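Local coordinates for alpha-1,4-endofucoidanase (Mariniflexile fucanivorans, PDB 6DNS), which hydrolyses alpha-1,4 linkages within fucoidan chains, acting as a retaining endo-enzyme of glycoside hydrolase family 107, at residues P88-P93 and A163-V168; V148-L153 and W223-A228; P98-E103 and P122-D127. One frame throughout, in Å; residues are numbered along the deposited sequence.

Followed from the N terminus, the chain leaves strand 80-84 of the catalytic part and enters a loop whose residues 88-93 open contact 1. Contact 3 lies wholly within the span that contact 1 closes: 98-103 meets 122-127, joining the short helix 100-104 and the residues leading into it to the approach to helix 129-139. Contact 2 then opens at the end of strand 143-149, contact 1 closes at 163-168, which runs into helix 168-176, and contact 2 closes on strand 222-226. Contacts 1 and 2 therefore cross, and they touch where Ser92 OG probably hydrogen-bonds to the Asn152 carbonyl O. Contacts 2 and 3 lie in series, joined lightly by Leu153 and Ile102.

Contact 1 (P88-P93 and A163-V168); sequences PNIFSP and ADYPDV
Tyr165 reaches across to the 88-93 turn with its hydroxyl, and the one hydrogen bond between the segments is made there: OH donates to the carbonyl O of Ile90 at 2.7 Å. The oxygen lies at the edge of the phenol, in the plane of the ring, whereas the hydroxyl stands well above the carbonyl plane, 46° out of it. The turn that presents this carbonyl is closed by Phe91 N bonding to Pro88 O at 2.9 Å.

Beside the bond, Phe91 CD1 comes to 3.2 Å from Tyr165 OH, a ring carbon against the hydroxyl oxygen, the two side chains crossing at about a right angle; Ile90 CG1 lies over the rim of one Phe91 face. The apolar contacts are looser. Phe91 CD1 is 4.3 Å from Tyr165 CZ, Pro93 offers CG to Tyr165 CE2 at 4.1 Å, and its CB meets Val168 CG1 at 4.4 Å. Placing the tyrosine CG between the backbone N and the carbonyl carbon (chi1 46°) points the ring at the 88-93 turn.

A phenylalanine in its place would probably keep much of the ring packing but leave the Ile90 carbonyl without this donor. The contact thus joins the loop after strand 80-84 to the loop that runs into helix 168-176 by a single polar link: the hydroxyl satisfies a backbone acceptor, Phe91 lies beside it, and Pro93 packs against the ring at CE2.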
ATOM      1  N   PRO A  88      10.590   8.842  -4.256  1.00 25.42           N
ATOM      2  CA  PRO A  88      11.222   9.078  -5.570  1.00 25.68           C
ATOM      3  C   PRO A  88      12.560   9.832  -5.546  1.00 26.12           C
ATOM      4  O   PRO A  88      12.943  10.397  -4.521  1.00 26.05           O
ATOM      5  CB  PRO A  88      10.177   9.924  -6.323  1.00 25.62           C
ATOM      6  CG  PRO A  88       8.942   9.911  -5.487  1.00 25.54           C
ATOM      7  CD  PRO A  88       9.398   9.692  -4.083  1.00 25.49           C
ATOM      8  N   ASN A  89      13.244   9.817  -6.691  1.00 26.59           N
ATOM      9  CA  ASN A  89      14.371  10.713  -6.996  1.00 27.06           C
ATOM     10  C   ASN A  89      15.534  10.629  -5.964  1.00 27.15           C
ATOM     11  O   ASN A  89      16.089   9.545  -5.775  1.00 27.01           O
ATOM     12  CB  ASN A  89      13.821  12.136  -7.226  1.00 27.51           C
ATOM     13  CG  ASN A  89      14.762  13.016  -8.031  1.00 27.97           C
ATOM     14  OD1 ASN A  89      15.200  12.644  -9.118  1.00 28.78           O
ATOM     15  ND2 ASN A  89      15.061  14.202  -7.507  1.00 28.22           N
ATOM     16  N   ILE A  90      15.892  11.735  -5.301  1.00 27.29           N
ATOM     17  CA  ILE A  90      16.943  11.733  -4.268  1.00 27.28           C
ATOM     18  C   ILE A  90      16.488  11.122  -2.936  1.00 27.23           C
ATOM     19  O   ILE A  90      17.315  10.912  -2.047  1.00 27.17           O
ATOM     20  CB  ILE A  90      17.533  13.151  -4.014  1.00 27.53           C
ATOM     21  CG1 ILE A  90      16.502  14.096  -3.355  1.00 27.65           C
ATOM     22  CG2 ILE A  90      18.100  13.729  -5.309  1.00 27.63           C
ATOM     23  CD1 ILE A  90      16.904  15.557  -3.327  1.00 27.60           C
ATOM     24  N   PHE A  91      15.187  10.845  -2.802  1.00 27.07           N
ATOM     25  CA  PHE A  91      14.633  10.180  -1.619  1.00 26.87           C
ATOM     26  C   PHE A  91      14.523   8.652  -1.774  1.00 26.63           C
ATOM     27  O   PHE A  91      13.879   7.995  -0.953  1.00 26.63           O
ATOM     28  CB  PHE A  91      13.265  10.787  -1.270  1.00 26.96           C
ATOM     29  CG  PHE A  91      13.269  12.292  -1.197  1.00 27.12           C
ATOM     30  CD1 PHE A  91      13.701  12.945  -0.045  1.00 27.17           C
ATOM     31  CD2 PHE A  91      12.847  13.058  -2.280  1.00 27.17           C
ATOM     32  CE1 PHE A  91      13.711  14.333   0.023  1.00 27.14           C
ATOM     33  CE2 PHE A  91      12.854  14.446  -2.217  1.00 27.14           C
ATOM     34  CZ  PHE A  91      13.286  15.085  -1.064  1.00 27.11           C
ATOM     35  N   SER A  92      15.178   8.079  -2.789  1.00 26.34           N
ATOM     36  CA  SER A  92      15.163   6.624  -3.003  1.00 26.14           C
ATOM     37  C   SER A  92      15.773   5.783  -1.866  1.00 26.13           C
ATOM     38  O   SER A  92      15.366   4.633  -1.689  1.00 26.29           O
ATOM     39  CB  SER A  92      15.801   6.249  -4.353  1.00 26.06           C
ATOM     40  OG  SER A  92      17.202   6.451  -4.368  1.00 25.92           O
ATOM     41  N   PRO A  93      16.754   6.333  -1.109  1.00 26.03           N
ATOM     42  CA  PRO A  93      17.223   5.582   0.068  1.00 26.04           C
ATOM     43  C   PRO A  93      16.206   5.470   1.214  1.00 25.96           C
ATOM     44  O   PRO A  93      16.272   4.514   1.990  1.00 26.11           O
ATOM     45  CB  PRO A  93      18.456   6.379   0.530  1.00 26.08           C
ATOM     46  CG  PRO A  93      18.886   7.152  -0.666  1.00 26.04           C
ATOM     47  CD  PRO A  93      17.609   7.509  -1.359  1.00 26.04           C
ATOM     48  N   ALA A 163      21.366  16.539   3.461  1.00 32.92           N
ATOM     49  CA  ALA A 163      21.638  16.868   4.870  1.00 32.74           C
ATOM     50  C   ALA A 163      20.958  15.933   5.878  1.00 32.62           C
ATOM     51  O   ALA A 163      21.498  15.694   6.961  1.00 32.33           O
ATOM     52  CB  ALA A 163      21.249  18.312   5.158  1.00 32.72           C
ATOM     53  N   ASP A 164      19.786  15.414   5.520  1.00 32.46           N
ATOM     54  CA  ASP A 164      19.017  14.528   6.404  1.00 32.54           C
ATOM     55  C   ASP A 164      19.544  13.083   6.433  1.00 32.42           C
ATOM     56  O   ASP A 164      19.263  12.348   7.384  1.00 32.33           O
ATOM     57  CB  ASP A 164      17.533  14.546   6.014  1.00 32.58           C
ATOM     58  CG  ASP A 164      16.915  15.932   6.137  1.00 32.63           C
ATOM     59  OD1 ASP A 164      16.839  16.645   5.110  1.00 32.93           O
ATOM     60  OD2 ASP A 164      16.523  16.316   7.266  1.00 32.64           O
ATOM     61  N   TYR A 165      20.289  12.680   5.400  1.00 32.49           N
ATOM     62  CA  TYR A 165      20.882  11.333   5.329  1.00 32.59           C
ATOM     63  C   TYR A 165      22.156  11.315   4.448  1.00 32.96           C
ATOM     64  O   TYR A 165      22.204  10.633   3.423  1.00 33.02           O
ATOM     65  CB  TYR A 165      19.827  10.306   4.856  1.00 32.39           C
ATOM     66  CG  TYR A 165      18.992  10.747   3.664  1.00 32.07           C
ATOM     67  CD1 TYR A 165      17.863  11.551   3.836  1.00 32.04           C
ATOM     68  CD2 TYR A 165      19.320  10.349   2.364  1.00 31.83           C
ATOM     69  CE1 TYR A 165      17.097  11.959   2.754  1.00 32.06           C
ATOM     70  CE2 TYR A 165      18.559  10.751   1.275  1.00 31.91           C
ATOM     71  CZ  TYR A 165      17.450  11.554   1.475  1.00 32.03           C
ATOM     72  OH  TYR A 165      16.694  11.958   0.402  1.00 31.79           O
ATOM     73  N   PRO A 166      23.203  12.060   4.863  1.00 32.96           N
ATOM     74  CA  PRO A 166      24.385  12.276   4.010  1.00 33.11           C
ATOM     75  C   PRO A 166      25.303  11.066   3.806  1.00 33.00           C
ATOM     76  O   PRO A 166      25.891  10.930   2.733  1.00 33.13           O
ATOM     77  CB  PRO A 166      25.140  13.392   4.744  1.00 33.12           C
ATOM     78  CG  PRO A 166      24.752  13.224   6.170  1.00 33.10           C
ATOM     79  CD  PRO A 166      23.311  12.809   6.131  1.00 33.00           C
ATOM     80  N   ASP A 167      25.421  10.212   4.819  1.00 33.27           N
ATOM     81  CA  ASP A 167      26.382   9.102   4.814  1.00 33.46           C
ATOM     82  C   ASP A 167      25.780   7.739   4.448  1.00 33.38           C
ATOM     83  O   ASP A 167      26.499   6.740   4.427  1.00 33.22           O
ATOM     84  CB  ASP A 167      27.050   9.010   6.189  1.00 33.71           C
ATOM     85  CG  ASP A 167      27.668  10.328   6.624  1.00 33.99           C
ATOM     86  OD1 ASP A 167      27.269  10.852   7.687  1.00 34.03           O
ATOM     87  OD2 ASP A 167      28.539  10.846   5.893  1.00 34.04           O
ATOM     88  N   VAL A 168      24.483   7.699   4.136  1.00 33.54           N
ATOM     89  CA  VAL A 168      23.759   6.434   3.952  1.00 33.52           C
ATOM     90  C   VAL A 168      24.205   5.681   2.696  1.00 33.56           C
ATOM     91  O   VAL A 168      24.435   4.469   2.754  1.00 33.52           O
ATOM     92  CB  VAL A 168      22.227   6.658   3.921  1.00 33.78           C
ATOM     93  CG1 VAL A 168      21.483   5.386   3.527  1.00 33.90           C
ATOM     94  CG2 VAL A 168      21.747   7.150   5.280  1.00 34.00           C
TER

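Contact 2 (V148-L153 and W223-A228); sequences VNSYNL and WCFDSA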
ATOM      1  N   VAL A 148       8.896   1.344  -5.883  1.00 21.86           N
ATOM      2  CA  VAL A 148      10.316   1.324  -5.539  1.00 21.98           C
ATOM      3  C   VAL A 148      11.052   2.113  -6.619  1.00 22.07           C
ATOM      4  O   VAL A 148      10.879   1.837  -7.803  1.00 22.09           O
ATOM      5  CB  VAL A 148      10.879  -0.116  -5.498  1.00 21.95           C
ATOM      6  CG1 VAL A 148      12.364  -0.114  -5.134  1.00 21.87           C
ATOM      7  CG2 VAL A 148      10.086  -0.986  -4.530  1.00 21.98           C
ATOM      8  N   ASN A 149      11.851   3.103  -6.219  1.00 22.09           N
ATOM      9  CA  ASN A 149      12.762   3.767  -7.152  1.00 22.17           C
ATOM     10  C   ASN A 149      13.999   2.884  -7.290  1.00 22.23           C
ATOM     11  O   ASN A 149      14.590   2.485  -6.284  1.00 22.08           O
ATOM     12  CB  ASN A 149      13.140   5.166  -6.663  1.00 22.30           C
ATOM     13  CG  ASN A 149      13.885   5.967  -7.715  1.00 22.23           C
ATOM     14  OD1 ASN A 149      15.095   5.825  -7.876  1.00 22.48           O
ATOM     15  ND2 ASN A 149      13.163   6.812  -8.439  1.00 21.98           N
ATOM     16  N   SER A 150      14.381   2.586  -8.531  1.00 22.46           N
ATOM     17  CA  SER A 150      15.430   1.594  -8.823  1.00 22.60           C
ATOM     18  C   SER A 150      16.815   1.931  -8.256  1.00 22.69           C
ATOM     19  O   SER A 150      17.597   1.020  -7.980  1.00 22.77           O
ATOM     20  CB  SER A 150      15.531   1.341 -10.332  1.00 22.57           C
ATOM     21  OG  SER A 150      14.358   0.713 -10.822  1.00 22.40           O
ATOM     22  N   TYR A 151      17.116   3.221  -8.087  1.00 22.72           N
ATOM     23  CA  TYR A 151      18.372   3.651  -7.444  1.00 22.89           C
ATOM     24  C   TYR A 151      18.491   3.208  -5.982  1.00 23.28           C
ATOM     25  O   TYR A 151      19.603   3.086  -5.471  1.00 23.17           O
ATOM     26  CB  TYR A 151      18.562   5.175  -7.537  1.00 22.78           C
ATOM     27  CG  TYR A 151      19.051   5.648  -8.885  1.00 22.65           C
ATOM     28  CD1 TYR A 151      20.413   5.638  -9.195  1.00 22.71           C
ATOM     29  CD2 TYR A 151      18.160   6.107  -9.852  1.00 22.63           C
ATOM     30  CE1 TYR A 151      20.870   6.072 -10.432  1.00 22.57           C
ATOM     31  CE2 TYR A 151      18.607   6.542 -11.092  1.00 22.65           C
ATOM     32  CZ  TYR A 151      19.961   6.525 -11.375  1.00 22.57           C
ATOM     33  OH  TYR A 151      20.404   6.951 -12.603  1.00 22.64           O
ATOM     34  N   ASN A 152      17.351   2.984  -5.324  1.00 23.79           N
ATOM     35  CA  ASN A 152      17.277   2.436  -3.957  1.00 24.24           C
ATOM     36  C   ASN A 152      18.254   3.125  -2.967  1.00 24.66           C
ATOM     37  O   ASN A 152      18.233   4.352  -2.876  1.00 24.25           O
ATOM     38  CB  ASN A 152      17.332   0.884  -3.976  1.00 24.26           C
ATOM     39  CG  ASN A 152      18.613   0.320  -4.585  1.00 24.17           C
ATOM     40  OD1 ASN A 152      19.647   0.253  -3.925  1.00 24.04           O
ATOM     41  ND2 ASN A 152      18.536  -0.118  -5.835  1.00 24.15           N
ATOM     42  N   LEU A 153      19.098   2.379  -2.250  1.00 25.53           N
ATOM     43  CA  LEU A 153      20.048   2.979  -1.303  1.00 26.24           C
ATOM     44  C   LEU A 153      21.221   3.744  -1.947  1.00 26.89           C
ATOM     45  O   LEU A 153      21.915   4.475  -1.239  1.00 26.92           O
ATOM     46  CB  LEU A 153      20.581   1.910  -0.341  1.00 26.29           C
ATOM     47  CG  LEU A 153      19.532   1.289   0.595  1.00 26.36           C
ATOM     48  CD1 LEU A 153      20.008  -0.047   1.145  1.00 26.29           C
ATOM     49  CD2 LEU A 153      19.172   2.237   1.732  1.00 26.33           C
ATOM     50  N   TRP A 223       4.486  -4.588  -8.126  1.00 22.47           N
ATOM     51  CA  TRP A 223       5.669  -3.758  -7.916  1.00 22.36           C
ATOM     52  C   TRP A 223       5.927  -2.932  -9.170  1.00 22.28           C
ATOM     53  O   TRP A 223       6.050  -3.499 -10.258  1.00 22.38           O
ATOM     54  CB  TRP A 223       6.895  -4.632  -7.651  1.00 22.36           C
ATOM     55  CG  TRP A 223       6.801  -5.509  -6.443  1.00 22.32           C
ATOM     56  CD1 TRP A 223       6.195  -6.727  -6.358  1.00 22.36           C
ATOM     57  CD2 TRP A 223       7.359  -5.247  -5.150  1.00 22.29           C
ATOM     58  NE1 TRP A 223       6.330  -7.239  -5.090  1.00 22.43           N
ATOM     59  CE2 TRP A 223       7.043  -6.353  -4.327  1.00 22.36           C
ATOM     60  CE3 TRP A 223       8.095  -4.186  -4.605  1.00 22.22           C
ATOM     61  CZ2 TRP A 223       7.431  -6.425  -2.985  1.00 22.38           C
ATOM     62  CZ3 TRP A 223       8.485  -4.259  -3.267  1.00 22.32           C
ATOM     63  CH2 TRP A 223       8.152  -5.372  -2.474  1.00 22.38           C
ATOM     64  N   CYS A 224       5.993  -1.607  -9.023  1.00 22.01           N
ATOM     65  CA  CYS A 224       6.386  -0.715 -10.122  1.00 21.86           C
ATOM     66  C   CYS A 224       7.746  -0.093  -9.795  1.00 21.91           C
ATOM     67  O   CYS A 224       7.899   0.567  -8.764  1.00 21.75           O
ATOM     68  CB  CYS A 224       5.312   0.348 -10.399  1.00 21.72           C
ATOM     69  SG  CYS A 224       5.037   1.606  -9.127  1.00 21.54           S
ATOM     70  N   PHE A 225       8.729  -0.334 -10.669  1.00 21.95           N
ATOM     71  CA  PHE A 225      10.118   0.078 -10.442  1.00 22.13           C
ATOM     72  C   PHE A 225      10.489   1.307 -11.274  1.00 22.34           C
ATOM     73  O   PHE A 225      10.780   1.197 -12.468  1.00 22.37           O
ATOM     74  CB  PHE A 225      11.076  -1.087 -10.726  1.00 22.02           C
ATOM     75  CG  PHE A 225      11.036  -2.162  -9.679  1.00 21.91           C
ATOM     76  CD1 PHE A 225      11.713  -1.997  -8.476  1.00 21.88           C
ATOM     77  CD2 PHE A 225      10.310  -3.333  -9.881  1.00 21.88           C
ATOM     78  CE1 PHE A 225      11.669  -2.975  -7.494  1.00 21.73           C
ATOM     79  CE2 PHE A 225      10.267  -4.319  -8.902  1.00 21.80           C
ATOM     80  CZ  PHE A 225      10.949  -4.139  -7.709  1.00 21.80           C
ATOM     81  N   ASP A 226      10.481   2.471 -10.627  1.00 22.73           N
ATOM     82  CA  ASP A 226      10.753   3.748 -11.290  1.00 23.22           C
ATOM     83  C   ASP A 226      12.254   3.933 -11.525  1.00 23.82           C
ATOM     84  O   ASP A 226      13.077   3.376 -10.791  1.00 23.83           O
ATOM     85  CB  ASP A 226      10.195   4.905 -10.444  1.00 23.07           C
ATOM     86  CG  ASP A 226      10.099   6.225 -11.210  1.00 22.92           C
ATOM     87  OD1 ASP A 226      10.099   6.222 -12.458  1.00 22.82           O
ATOM     88  OD2 ASP A 226      10.006   7.281 -10.551  1.00 22.93           O
ATOM     89  N   SER A 227      12.590   4.706 -12.560  1.00 24.30           N
ATOM     90  CA  SER A 227      13.977   5.034 -12.920  1.00 24.71           C
ATOM     91  C   SER A 227      14.836   3.795 -13.228  1.00 25.06           C
ATOM     92  O   SER A 227      16.028   3.761 -12.906  1.00 24.88           O
ATOM     93  CB  SER A 227      14.634   5.885 -11.819  1.00 24.86           C
ATOM     94  OG  SER A 227      13.793   6.955 -11.420  1.00 24.81           O
ATOM     95  N   ALA A 228      14.229   2.795 -13.870  1.00 25.47           N
ATOM     96  CA  ALA A 228      14.898   1.515 -14.123  1.00 25.80           C
ATOM     97  C   ALA A 228      15.988   1.655 -15.185  1.00 26.25           C
ATOM     98  O   ALA A 228      17.149   1.356 -14.915  1.00 26.23           O
ATOM     99  CB  ALA A 228      13.890   0.441 -14.518  1.00 25.78           C
TER
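Val148 pairs with Phe225 in parallel register, its N donating to Cys224 O at 3.1 Å in an almost straight bond (175° at the hydrogen) and its O accepting from Asp226 N at 2.9 Å. Two residues past Val148, Ser150 holds Asp226 O twice: its backbone N comes nearly along the C=O axis at 2.7 Å, and its OG, at 3.0 Å, stands above the carbonyl plane. This second grip depends on the serine torsion, which sets OG anti to the carbonyl carbon and beside its own N (chi1 -66°).

The side chains divide between the faces. Val148 and Phe225 run alongside each other on the same face of the sheet. CB and the CG1 branch of the valine lie against the phenyl ring (CB to Phe225 CE1 3.6 Å), while the CG2 branch meets the edge of the Trp223 ring in its plane, 3.8 Å from CE3. On the face that carries Asn149 and Asp226, Asn149 ND2 reaches past the strand end to Ser227 OG, a weak, bent bond of 3.1 Å.

A second shell positions these groups. Asn149 OD1 weakly accepts from Tyr151 N, within the type I turn from Asn149 to Asn152. Arg156 bonds to Ser227 OG, and the Asp226 carboxylate is held by Tyr147 through OD2 and by Asn270 through OD1.

The pair forms the C-terminal ends of strands 143-149 and 222-226, linked by a beta-alpha-beta crossover, in a sheet consistent with the barrel of related alpha-L-fucosidases; in such barrels this end usually borders the active site. Strand 266-269 borders 222-226 on its other side, helices 198-216 and 249-261 pack against Phe225, and helix 228-235 touches Ser150.

Contact 3 (P98-E103 and P122-D127); sequences PHPIIE and PRESVD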
ATOM      1  N   PRO A  98      10.706  -1.304   8.150  1.00 27.53           N
ATOM      2  CA  PRO A  98      11.955  -1.555   8.864  1.00 27.73           C
ATOM      3  C   PRO A  98      12.802  -2.662   8.237  1.00 27.77           C
ATOM      4  O   PRO A  98      12.260  -3.590   7.635  1.00 27.66           O
ATOM      5  CB  PRO A  98      11.472  -1.981  10.251  1.00 27.70           C
ATOM      6  CG  PRO A  98      10.181  -2.664   9.986  1.00 27.69           C
ATOM      7  CD  PRO A  98       9.558  -1.924   8.835  1.00 27.57           C
ATOM      8  N   HIS A  99      14.121  -2.550   8.389  1.00 27.99           N
ATOM      9  CA  HIS A  99      15.066  -3.559   7.908  1.00 28.17           C
ATOM     10  C   HIS A  99      16.364  -3.464   8.726  1.00 28.14           C
ATOM     11  O   HIS A  99      16.940  -2.377   8.811  1.00 28.18           O
ATOM     12  CB  HIS A  99      15.363  -3.342   6.419  1.00 28.36           C
ATOM     13  CG  HIS A  99      15.884  -4.561   5.721  1.00 28.45           C
ATOM     14  ND1 HIS A  99      17.193  -4.975   5.821  1.00 28.25           N
ATOM     15  CD2 HIS A  99      15.268  -5.456   4.912  1.00 28.50           C
ATOM     16  CE1 HIS A  99      17.362  -6.073   5.105  1.00 28.27           C
ATOM     17  NE2 HIS A  99      16.209  -6.385   4.544  1.00 28.39           N
ATOM     18  N   PRO A 100      16.815  -4.584   9.342  1.00 28.37           N
ATOM     19  CA  PRO A 100      18.046  -4.580  10.159  1.00 28.39           C
ATOM     20  C   PRO A 100      19.281  -3.979   9.475  1.00 28.40           C
ATOM     21  O   PRO A 100      19.996  -3.189  10.094  1.00 28.68           O
ATOM     22  CB  PRO A 100      18.281  -6.067  10.450  1.00 28.47           C
ATOM     23  CG  PRO A 100      16.929  -6.682  10.399  1.00 28.53           C
ATOM     24  CD  PRO A 100      16.141  -5.899   9.387  1.00 28.46           C
ATOM     25  N   ILE A 101      19.510  -4.354   8.216  1.00 28.37           N
ATOM     26  CA  ILE A 101      20.672  -3.884   7.447  1.00 28.39           C
ATOM     27  C   ILE A 101      20.604  -2.372   7.195  1.00 28.36           C
ATOM     28  O   ILE A 101      21.604  -1.674   7.366  1.00 28.03           O
ATOM     29  CB  ILE A 101      20.826  -4.646   6.101  1.00 28.40           C
ATOM     30  CG1 ILE A 101      21.102  -6.138   6.353  1.00 28.35           C
ATOM     31  CG2 ILE A 101      21.955  -4.053   5.256  1.00 28.47           C
ATOM     32  CD1 ILE A 101      20.912  -7.028   5.139  1.00 28.23           C
ATOM     33  N   ILE A 102      19.431  -1.878   6.800  1.00 28.49           N
ATOM     34  CA  ILE A 102      19.229  -0.439   6.569  1.00 28.61           C
ATOM     35  C   ILE A 102      19.336   0.325   7.893  1.00 28.94           C
ATOM     36  O   ILE A 102      19.951   1.392   7.948  1.00 28.53           O
ATOM     37  CB  ILE A 102      17.868  -0.134   5.896  1.00 28.64           C
ATOM     38  CG1 ILE A 102      17.788  -0.784   4.506  1.00 28.84           C
ATOM     39  CG2 ILE A 102      17.646   1.376   5.769  1.00 28.52           C
ATOM     40  CD1 ILE A 102      16.399  -0.797   3.900  1.00 28.91           C
ATOM     41  N   GLU A 103      18.747  -0.233   8.949  1.00 29.62           N
ATOM     42  CA  GLU A 103      18.793   0.377  10.280  1.00 30.11           C
ATOM     43  C   GLU A 103      20.205   0.396  10.884  1.00 30.51           C
ATOM     44  O   GLU A 103      20.517   1.287  11.675  1.00 30.75           O
ATOM     45  CB  GLU A 103      17.815  -0.323  11.230  1.00 30.00           C
ATOM     46  CG  GLU A 103      17.478   0.491  12.473  1.00 30.13           C
ATOM     47  CD  GLU A 103      16.391  -0.135  13.333  1.00 30.05           C
ATOM     48  OE1 GLU A 103      16.405   0.113  14.557  1.00 30.22           O
ATOM     49  OE2 GLU A 103      15.526  -0.866  12.800  1.00 29.39           O
ATOM     50  N   PRO A 122      11.983   3.208   9.191  1.00 32.55           N
ATOM     51  CA  PRO A 122      11.425   3.161  10.543  1.00 32.73           C
ATOM     52  C   PRO A 122      12.102   2.071  11.374  1.00 32.88           C
ATOM     53  O   PRO A 122      12.517   1.050  10.828  1.00 32.83           O
ATOM     54  CB  PRO A 122       9.949   2.837  10.301  1.00 32.66           C
ATOM     55  CG  PRO A 122       9.938   2.094   9.014  1.00 32.53           C
ATOM     56  CD  PRO A 122      11.018   2.726   8.185  1.00 32.57           C
ATOM     57  N   ARG A 123      12.224   2.303  12.676  1.00 33.39           N
ATOM     58  CA  ARG A 123      12.909   1.367  13.574  1.00 33.86           C
ATOM     59  C   ARG A 123      12.018   0.163  13.891  1.00 34.47           C
ATOM     60  O   ARG A 123      10.807   0.320  14.071  1.00 34.73           O
ATOM     61  CB  ARG A 123      13.345   2.084  14.857  1.00 33.54           C
ATOM     62  CG  ARG A 123      14.496   3.054  14.633  1.00 33.44           C
ATOM     63  CD  ARG A 123      14.586   4.125  15.709  1.00 33.57           C
ATOM     64  NE  ARG A 123      13.661   5.235  15.471  1.00 33.51           N
ATOM     65  CZ  ARG A 123      13.651   6.387  16.148  1.00 33.46           C
ATOM     66  NH1 ARG A 123      14.520   6.621  17.132  1.00 33.48           N
ATOM     67  NH2 ARG A 123      12.758   7.322  15.835  1.00 33.42           N
ATOM     68  N   GLU A 124      12.620  -1.030  13.944  1.00 35.07           N
ATOM     69  CA  GLU A 124      11.889  -2.280  14.242  1.00 35.66           C
ATOM     70  C   GLU A 124      11.167  -2.252  15.593  1.00 35.30           C
ATOM     71  O   GLU A 124      10.055  -2.768  15.713  1.00 35.50           O
ATOM     72  CB  GLU A 124      12.820  -3.507  14.193  1.00 36.24           C
ATOM     73  CG  GLU A 124      13.026  -4.084  12.800  1.00 36.89           C
ATOM     74  CD  GLU A 124      13.670  -5.461  12.811  1.00 37.39           C
ATOM     75  OE1 GLU A 124      13.242  -6.323  12.013  1.00 37.68           O
ATOM     76  OE2 GLU A 124      14.601  -5.689  13.614  1.00 38.27           O
ATOM     77  N   SER A 125      11.812  -1.658  16.595  1.00 34.99           N
ATOM     78  CA  SER A 125      11.233  -1.514  17.933  1.00 34.85           C
ATOM     79  C   SER A 125      10.032  -0.561  17.980  1.00 34.42           C
ATOM     80  O   SER A 125       9.127  -0.752  18.795  1.00 35.09           O
ATOM     81  CB  SER A 125      12.305  -1.036  18.919  1.00 35.11           C
ATOM     82  OG  SER A 125      12.907   0.170  18.474  1.00 35.20           O
ATOM     83  N   VAL A 126      10.030   0.455  17.115  1.00 33.62           N
ATOM     84  CA  VAL A 126       8.996   1.499  17.125  1.00 33.10           C
ATOM     85  C   VAL A 126       7.764   1.098  16.306  1.00 32.31           C
ATOM     86  O   VAL A 126       6.678   0.931  16.868  1.00 32.09           O
ATOM     87  CB  VAL A 126       9.552   2.855  16.620  1.00 33.06           C
ATOM     88  CG1 VAL A 126       8.469   3.934  16.637  1.00 33.12           C
ATOM     89  CG2 VAL A 126      10.749   3.283  17.465  1.00 33.25           C
ATOM     90  N   ASP A 127       7.930   0.955  14.990  1.00 31.38           N
ATOM     91  CA  ASP A 127       6.787   0.750  14.091  1.00 30.49           C
ATOM     92  C   ASP A 127       7.160   0.159  12.724  1.00 29.76           C
ATOM     93  O   ASP A 127       8.287   0.321  12.250  1.00 29.92           O
ATOM     94  CB  ASP A 127       6.059   2.090  13.886  1.00 30.39           C
ATOM     95  CG  ASP A 127       4.660   1.929  13.311  1.00 30.49           C
ATOM     96  OD1 ASP A 127       3.945   0.978  13.692  1.00 30.76           O
ATOM     97  OD2 ASP A 127       4.264   2.777  12.484  1.00 30.61           O
TER
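The Glu103 carboxylate is the flat group at the centre of this contact. Its OE2 accepts from the backbone N of Glu124 at 3.1 Å, met on the syn side and 26° out of the carboxylate plane, while OE1 rests 3.5 Å from Arg123 CG. Carboxylate and guanidinium are turned 88° apart and do not pair; Arg123 makes its salt bridge with Glu61 instead. Glu103 spans the distance as an extended chain, with CG anti to the backbone N (chi1 -162°).

The imidazole of His99 serves its own segment and does not touch 122-127. Set at the N-cap of helix 100-104, it has Ile101 CA in plane at its edge, and its ND1 accepts weakly from Ile101 N at 3.4 Å, while its ring meets that of Tyr212 on helix 198-216.

Prolines supply the packing. The rings of Pro98 and Pro122 cross at about a right angle, CD of the first 4.0 Å from CG of the second. Pro98 CB also approaches an oxygen, the Pro122 carbonyl O, at 3.3 Å, and touches Glu124 CG at 3.7 Å. From there Glu124 runs on, extended, until its carboxylate OE1 lies 3.9 Å from the ring carbon CD of Pro100. Asp127, whose carbonyl O lies near Pro98 CG, has its carboxylate held by Arg64 and by Gly62 N. Together these contacts join the short helix 100-104 and the residues leading into it to the loop approaching helix 129-139.

Chemically, the segments are linked by one carboxylate bonded to a main-chain N-H and by proline packing, not by an ion pair. Glu103 OE2 and Glu124 OE2 are 5.0 Å apart, so the like charges may disfavour each other mildly, an effect the N-H donated to Glu103 is likely to offset in part.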